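Local coordinates for protein superoxide dismutase (PDB 1UES) that dismutates superoxide radicals to oxygen and hydrogen peroxide by cycling one manganese or iron ion in each subunit of a homodimer, at residues A[60-66]-A[142-147]; A[125-129]-A[149-153]. The protein carries 1 engineered substitution. One frame throughout, in Å; residues are numbered along the deposited sequence.

Contact 1: A[60-66]-A[142-147]; sequences SEGGIFN and AGNPVR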
ATOM      1  N   SER A  60       2.442 -18.134 -12.161  1.00 31.07           N
ATOM      2  CA  SER A  60       1.126 -17.530 -12.164  1.00 30.78           C
ATOM      3  C   SER A  60       1.055 -16.047 -12.445  1.00 30.90           C
ATOM      4  O   SER A  60       2.072 -15.351 -12.498  1.00 30.94           O
ATOM      5  CB  SER A  60       0.418 -17.829 -10.842  1.00 30.32           C
ATOM      6  OG  SER A  60       0.961 -17.055  -9.792  1.00 30.42           O
ATOM      7  N   GLU A  61      -0.174 -15.573 -12.611  1.00 30.98           N
ATOM      8  CA  GLU A  61      -0.453 -14.166 -12.868  1.00 31.12           C
ATOM      9  C   GLU A  61      -1.722 -13.737 -12.131  1.00 30.57           C
ATOM     10  O   GLU A  61      -2.340 -14.539 -11.422  1.00 30.26           O
ATOM     11  CB  GLU A  61      -0.624 -13.935 -14.380  1.00 32.49           C
ATOM     12  CG  GLU A  61       0.287 -12.831 -14.911  1.00 34.44           C
ATOM     13  CD  GLU A  61       1.335 -13.337 -15.887  1.00 35.38           C
ATOM     14  OE1 GLU A  61       2.445 -13.750 -15.450  1.00 36.25           O
ATOM     15  OE2 GLU A  61       1.053 -13.311 -17.110  1.00 36.55           O
ATOM     16  N   GLY A  62      -2.101 -12.472 -12.284  1.00 29.90           N
ATOM     17  CA  GLY A  62      -3.315 -11.972 -11.670  1.00 29.05           C
ATOM     18  C   GLY A  62      -3.487 -12.180 -10.167  1.00 28.42           C
ATOM     19  O   GLY A  62      -2.531 -12.040  -9.410  1.00 28.27           O
ATOM     20  N   GLY A  63      -4.708 -12.530  -9.761  1.00 27.62           N
ATOM     21  CA  GLY A  63      -5.026 -12.730  -8.352  1.00 26.62           C
ATOM     22  C   GLY A  63      -4.243 -13.866  -7.713  1.00 26.04           C
ATOM     23  O   GLY A  63      -3.852 -13.787  -6.542  1.00 26.25           O
ATOM     24  N   ILE A  64      -4.050 -14.941  -8.473  1.00 25.24           N
ATOM     25  CA  ILE A  64      -3.297 -16.077  -7.983  1.00 24.37           C
ATOM     26  C   ILE A  64      -1.877 -15.628  -7.691  1.00 24.28           C
ATOM     27  O   ILE A  64      -1.362 -15.895  -6.602  1.00 23.90           O
ATOM     28  CB  ILE A  64      -3.326 -17.234  -8.998  1.00 24.34           C
ATOM     29  CG1 ILE A  64      -4.724 -17.835  -8.983  1.00 24.32           C
ATOM     30  CG2 ILE A  64      -2.293 -18.291  -8.631  1.00 23.90           C
ATOM     31  CD1 ILE A  64      -4.965 -18.876 -10.069  1.00 24.77           C
ATOM     32  N   PHE A  65      -1.263 -14.903  -8.622  1.00 23.88           N
ATOM     33  CA  PHE A  65       0.077 -14.451  -8.360  1.00 23.82           C
ATOM     34  C   PHE A  65       0.117 -13.519  -7.152  1.00 23.45           C
ATOM     35  O   PHE A  65       1.019 -13.624  -6.343  1.00 23.36           O
ATOM     36  CB  PHE A  65       0.698 -13.699  -9.529  1.00 23.86           C
ATOM     37  CG  PHE A  65       2.052 -13.138  -9.195  1.00 24.22           C
ATOM     38  CD1 PHE A  65       3.169 -13.977  -9.125  1.00 24.16           C
ATOM     39  CD2 PHE A  65       2.208 -11.801  -8.848  1.00 24.10           C
ATOM     40  CE1 PHE A  65       4.407 -13.484  -8.706  1.00 24.67           C
ATOM     41  CE2 PHE A  65       3.437 -11.310  -8.435  1.00 24.17           C
ATOM     42  CZ  PHE A  65       4.540 -12.152  -8.359  1.00 24.26           C
ATOM     43  N   ASN A  66      -0.835 -12.593  -7.050  1.00 23.33           N
ATOM     44  CA  ASN A  66      -0.829 -11.658  -5.913  1.00 23.59           C
ATOM     45  C   ASN A  66      -0.839 -12.385  -4.573  1.00 23.36           C
ATOM     46  O   ASN A  66      -0.116 -12.001  -3.629  1.00 22.95           O
ATOM     47  CB  ASN A  66      -2.024 -10.680  -6.009  1.00 24.11           C
ATOM     48  CG  ASN A  66      -1.868  -9.681  -7.148  1.00 24.94           C
ATOM     49  OD1 ASN A  66      -0.755  -9.452  -7.621  1.00 25.33           O
ATOM     50  ND2 ASN A  66      -2.991  -9.085  -7.605  1.00 25.21           N
ATOM     51  N   ALA A 142       3.123  -7.463  -4.915  1.00 23.80           N
ATOM     52  CA  ALA A 142       3.474  -8.828  -4.534  1.00 23.77           C
ATOM     53  C   ALA A 142       4.749  -9.417  -5.137  1.00 23.79           C
ATOM     54  O   ALA A 142       5.020 -10.607  -4.959  1.00 23.26           O
ATOM     55  CB  ALA A 142       2.293  -9.757  -4.836  1.00 23.80           C
ATOM     56  N   GLY A 143       5.521  -8.583  -5.835  1.00 23.61           N
ATOM     57  CA  GLY A 143       6.731  -9.054  -6.471  1.00 23.83           C
ATOM     58  C   GLY A 143       7.714  -9.815  -5.628  1.00 24.03           C
ATOM     59  O   GLY A 143       7.856  -9.579  -4.428  1.00 23.86           O
ATOM     60  N   ASN A 144       8.411 -10.738  -6.278  1.00 24.44           N
ATOM     61  CA  ASN A 144       9.427 -11.543  -5.631  1.00 25.22           C
ATOM     62  C   ASN A 144      10.478 -11.899  -6.691  1.00 25.82           C
ATOM     63  O   ASN A 144      10.124 -12.253  -7.806  1.00 25.93           O
ATOM     64  CB  ASN A 144       8.785 -12.804  -5.047  1.00 25.38           C
ATOM     65  CG  ASN A 144       9.763 -13.625  -4.246  1.00 25.44           C
ATOM     66  OD1 ASN A 144       9.728 -13.665  -2.993  1.00 26.07           O
ATOM     67  ND2 ASN A 144      10.648 -14.277  -4.944  1.00 25.19           N
ATOM     68  N   PRO A 145      11.777 -11.827  -6.344  1.00 26.54           N
ATOM     69  CA  PRO A 145      12.907 -12.129  -7.239  1.00 27.02           C
ATOM     70  C   PRO A 145      12.802 -13.459  -7.953  1.00 27.62           C
ATOM     71  O   PRO A 145      13.376 -13.634  -9.033  1.00 27.42           O
ATOM     72  CB  PRO A 145      14.118 -12.106  -6.318  1.00 27.47           C
ATOM     73  CG  PRO A 145      13.735 -11.181  -5.233  1.00 27.11           C
ATOM     74  CD  PRO A 145      12.250 -11.425  -5.012  1.00 26.68           C
ATOM     75  N   VAL A 146      12.095 -14.403  -7.350  1.00 28.41           N
ATOM     76  CA  VAL A 146      11.943 -15.700  -7.993  1.00 29.11           C
ATOM     77  C   VAL A 146      11.227 -15.583  -9.328  1.00 29.52           C
ATOM     78  O   VAL A 146      11.366 -16.443 -10.200  1.00 29.77           O
ATOM     79  CB  VAL A 146      11.196 -16.749  -7.101  1.00 29.36           C
ATOM     80  CG1 VAL A 146      11.822 -16.807  -5.753  1.00 29.76           C
ATOM     81  CG2 VAL A 146       9.718 -16.429  -7.010  1.00 29.50           C
ATOM     82  N   ARG A 147      10.452 -14.525  -9.518  1.00 30.20           N
ATOM     83  CA  ARG A 147       9.759 -14.390 -10.789  1.00 30.74           C
ATOM     84  C   ARG A 147      10.763 -14.051 -11.904  1.00 31.19           C
ATOM     85  O   ARG A 147      10.419 -14.089 -13.084  1.00 31.34           O
ATOM     86  CB  ARG A 147       8.674 -13.307 -10.697  1.00 31.13           C
ATOM     87  CG  ARG A 147       7.445 -13.573 -11.566  1.00 31.91           C
ATOM     88  CD  ARG A 147       6.483 -12.387 -11.519  1.00 32.53           C
ATOM     89  NE  ARG A 147       5.112 -12.765 -11.882  1.00 33.29           N
ATOM     90  CZ  ARG A 147       4.146 -11.896 -12.152  1.00 33.68           C
ATOM     91  NH1 ARG A 147       4.391 -10.587 -12.103  1.00 34.21           N
ATOM     92  NH2 ARG A 147       2.932 -12.332 -12.466  1.00 33.88           N
TER
HETATM   93  O   HOH W   1       4.617 -15.526 -12.262  1.00 30.89           O
HETATM   94  O   HOH W   2       1.632  -7.755  -7.437  1.00 29.78           O
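Arg147 lays its guanidinium flat on the Phe65 ring, the planes 14° apart and CZ of Arg147 3.6 Å from the ring centroid, almost exactly on the ring normal, so the contact is both a stack and a cation-pi interaction. Within the stack the nearest atoms are Arg147 NE and Phe65 CE1, 3.3 Å apart. Phe65 sets its CG anti to the backbone N (chi1 175°), which sends the ring from the first turn of helix 62-79 toward the loop, while Arg147 stretches out from CG to NE to meet it from the opposite direction. The rest of the ring is buried: its edge lies against Gly143 CA, its CE2 is 4.1 Å from Ala142 CB, and Val57 of helix 53-59 also touches the side chain. In the iron/manganese superoxide dismutase fold this joins the alpha-hairpin domain to the loop between strands 134-140 and 151-157 of the C-terminal domain. Ala142 and Asn66 both pack on Phe119 of the second subunit, and a water links Asn66 OD1 to Ala142 N.

Solvent is reached at Arg147 and Glu61, where polar links and a water take the place of close packing. Arg147 NH2 donates to Ser60 O at 3.1 Å, nearly straight (172°), in the guanidinium plane and on a carbonyl lone pair. Ser60 O thus holds the guanidinium edge directly through NH2, and also through a second water that donates to it and accepts from Arg147 NE. The looser link is Glu61 OE1, 3.3 Å from Arg147 NH2 but well out of the guanidinium plane, a salt bridge of charge alone.

Contact 2: A[125-129]-A[149-153]; sequences WLASD and GLNPL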
ATOM      1  N   TRP A 125      14.167  -6.190  -1.902  1.00 22.17           N
ATOM      2  CA  TRP A 125      14.791  -7.505  -1.828  1.00 23.35           C
ATOM      3  C   TRP A 125      16.293  -7.491  -2.101  1.00 24.20           C
ATOM      4  O   TRP A 125      16.768  -6.730  -2.943  1.00 24.88           O
ATOM      5  CB  TRP A 125      14.125  -8.413  -2.882  1.00 23.13           C
ATOM      6  CG  TRP A 125      12.955  -9.216  -2.388  1.00 22.88           C
ATOM      7  CD1 TRP A 125      11.621  -9.008  -2.659  1.00 23.10           C
ATOM      8  CD2 TRP A 125      13.020 -10.366  -1.549  1.00 23.31           C
ATOM      9  NE1 TRP A 125      10.855  -9.983  -2.025  1.00 23.18           N
ATOM     10  CE2 TRP A 125      11.689 -10.821  -1.339  1.00 23.13           C
ATOM     11  CE3 TRP A 125      14.073 -11.061  -0.947  1.00 23.21           C
ATOM     12  CZ2 TRP A 125      11.395 -11.941  -0.547  1.00 23.69           C
ATOM     13  CZ3 TRP A 125      13.782 -12.175  -0.155  1.00 23.65           C
ATOM     14  CH2 TRP A 125      12.450 -12.604   0.039  1.00 23.40           C
ATOM     15  N   LEU A 126      17.029  -8.312  -1.360  1.00 24.90           N
ATOM     16  CA  LEU A 126      18.441  -8.508  -1.620  1.00 25.31           C
ATOM     17  C   LEU A 126      18.339  -9.878  -2.308  1.00 25.59           C
ATOM     18  O   LEU A 126      17.734 -10.804  -1.771  1.00 24.97           O
ATOM     19  CB  LEU A 126      19.265  -8.619  -0.350  1.00 25.74           C
ATOM     20  CG  LEU A 126      20.703  -9.085  -0.629  1.00 25.68           C
ATOM     21  CD1 LEU A 126      21.450  -8.033  -1.464  1.00 25.94           C
ATOM     22  CD2 LEU A 126      21.402  -9.344   0.672  1.00 26.08           C
ATOM     23  N   ALA A 127      18.860  -9.981  -3.524  1.00 25.80           N
ATOM     24  CA  ALA A 127      18.781 -11.235  -4.259  1.00 26.62           C
ATOM     25  C   ALA A 127      20.142 -11.606  -4.870  1.00 27.05           C
ATOM     26  O   ALA A 127      21.028 -10.764  -4.985  1.00 27.32           O
ATOM     27  CB  ALA A 127      17.730 -11.116  -5.361  1.00 26.88           C
ATOM     28  N   SER A 128      20.330 -12.880  -5.208  1.00 27.63           N
ATOM     29  CA  SER A 128      21.585 -13.295  -5.838  1.00 28.01           C
ATOM     30  C   SER A 128      21.274 -14.103  -7.105  1.00 28.31           C
ATOM     31  O   SER A 128      20.174 -14.665  -7.239  1.00 27.98           O
ATOM     32  CB  SER A 128      22.430 -14.157  -4.886  1.00 28.47           C
ATOM     33  OG  SER A 128      21.753 -15.338  -4.490  1.00 29.09           O
ATOM     34  N   ASP A 129      22.207 -14.124  -8.054  1.00 28.60           N
ATOM     35  CA  ASP A 129      22.010 -14.937  -9.242  1.00 29.28           C
ATOM     36  C   ASP A 129      22.780 -16.235  -8.978  1.00 29.61           C
ATOM     37  O   ASP A 129      23.262 -16.446  -7.860  1.00 29.80           O
ATOM     38  CB  ASP A 129      22.470 -14.224 -10.546  1.00 29.65           C
ATOM     39  CG  ASP A 129      23.985 -13.987 -10.628  1.00 30.24           C
ATOM     40  OD1 ASP A 129      24.741 -14.520  -9.802  1.00 30.31           O
ATOM     41  OD2 ASP A 129      24.420 -13.245 -11.557  1.00 30.79           O
ATOM     42  N   GLY A 149      13.988 -15.535 -11.769  1.00 30.03           N
ATOM     43  CA  GLY A 149      14.996 -16.577 -11.694  1.00 29.44           C
ATOM     44  C   GLY A 149      16.057 -16.343 -10.626  1.00 29.01           C
ATOM     45  O   GLY A 149      16.967 -17.148 -10.459  1.00 29.08           O
ATOM     46  N   LEU A 150      15.922 -15.252  -9.876  1.00 28.53           N
ATOM     47  CA  LEU A 150      16.882 -14.897  -8.832  1.00 28.24           C
ATOM     48  C   LEU A 150      16.583 -15.561  -7.494  1.00 28.30           C
ATOM     49  O   LEU A 150      15.448 -16.011  -7.239  1.00 28.24           O
ATOM     50  CB  LEU A 150      16.903 -13.383  -8.643  1.00 27.99           C
ATOM     51  CG  LEU A 150      17.453 -12.618  -9.844  1.00 28.01           C
ATOM     52  CD1 LEU A 150      17.316 -11.125  -9.644  1.00 27.74           C
ATOM     53  CD2 LEU A 150      18.913 -12.991 -10.025  1.00 27.62           C
ATOM     54  N   ASN A 151      17.604 -15.591  -6.636  1.00 28.27           N
ATOM     55  CA  ASN A 151      17.514 -16.190  -5.319  1.00 28.26           C
ATOM     56  C   ASN A 151      17.188 -15.128  -4.281  1.00 27.50           C
ATOM     57  O   ASN A 151      17.991 -14.242  -4.049  1.00 27.20           O
ATOM     58  CB  ASN A 151      18.856 -16.819  -4.958  1.00 29.74           C
ATOM     59  CG  ASN A 151      18.776 -17.674  -3.751  1.00 31.25           C
ATOM     60  OD1 ASN A 151      17.842 -18.464  -3.607  1.00 33.01           O
ATOM     61  ND2 ASN A 151      19.755 -17.549  -2.863  1.00 32.60           N
ATOM     62  N   PRO A 152      16.027 -15.234  -3.604  1.00 26.80           N
ATOM     63  CA  PRO A 152      15.647 -14.238  -2.585  1.00 26.40           C
ATOM     64  C   PRO A 152      16.374 -14.429  -1.256  1.00 25.98           C
ATOM     65  O   PRO A 152      16.170 -15.445  -0.594  1.00 26.37           O
ATOM     66  CB  PRO A 152      14.138 -14.438  -2.450  1.00 26.55           C
ATOM     67  CG  PRO A 152      13.950 -15.918  -2.724  1.00 26.76           C
ATOM     68  CD  PRO A 152      15.012 -16.290  -3.759  1.00 26.80           C
ATOM     69  N   LEU A 153      17.170 -13.447  -0.831  1.00 24.99           N
ATOM     70  CA  LEU A 153      17.947 -13.584   0.398  1.00 24.52           C
ATOM     71  C   LEU A 153      17.422 -12.864   1.619  1.00 24.12           C
ATOM     72  O   LEU A 153      17.319 -13.442   2.693  1.00 24.09           O
ATOM     73  CB  LEU A 153      19.390 -13.132   0.177  1.00 24.81           C
ATOM     74  CG  LEU A 153      20.072 -13.646  -1.083  1.00 24.90           C
ATOM     75  CD1 LEU A 153      21.486 -13.095  -1.125  1.00 25.13           C
ATOM     76  CD2 LEU A 153      20.111 -15.172  -1.054  1.00 25.18           C
TER
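Strands 125-128 and 151-153 run antiparallel with a marked twist, 135° between their directions and their axes 4.7 Å apart at closest approach, joined by three backbone hydrogen bonds. They belong to the three-stranded antiparallel sheet of the C-terminal domain, in which 122-128 is the central strand and 151-157 an outer one. Ser128 and Asn151 form a hydrogen-bonded pair, Ser128 N giving to Asn151 O and Asn151 N to Ser128 O, the latter at 2.8 Å and nearly along the C=O axis. Leu153 N closes the third bond on Leu126 O at 2.9 Å. Ala127 and Pro152 make the non-hydrogen-bonded pair between them, where Ala127 CA comes 3.1 Å from Asn151 O in a CA-H...O contact.

On the face carrying Ala127 and Pro152, the proline puts CB over the six-membered ring of Trp125, 3.7 Å from its centroid, a CH-pi contact. Trp125 and Pro152 lie side by side and both touch Leu76 of helix 62-79; Trp125 NE1 is bound to Asn73 OD1. Farther along, Ala127 CB meets Leu150 CB, and the Leu150 methyl CD2 reaches the Ser128 carbonyl and the backbone of Asp129.

On the face carrying Ser128 and Asn151, Leu153 CD1 comes 4.1 Å from Leu126 CG, and its methyls CD1 and CD2 touch CB and OG of Ser128, with Tyr191 touching both Leu153 and Ser128. Asn151 ND2 is held by the carbonyl of Arg190. Ser128 sets its OG between its own backbone N and carbonyl carbon (chi1 60°), which brings that oxygen to 3.3 Å from Asn151 CB.

From the N terminus, the chain passes 60-66 at the start of helix 62-79, the helix that carries the manganese ligand His74, then two further helices before it enters the sheet through strand 122-128. After strand 134-140 it returns in 142-147, closing contact 1 across 75 residues, and one residue further on 149-153 closes contact 2 over 19 residues that include strand 134-140. The contacts therefore cross, since 125-129 lies inside the span of contact 1 and 149-153 beyond it. Pro145 O probably accepts a hydrogen bond from Leu150 N, and Pro145 packs on Trp125. Together they tie the alpha-hairpin domain, through the loop 142-147, to the central strand 122-128 and the outer strand 151-157.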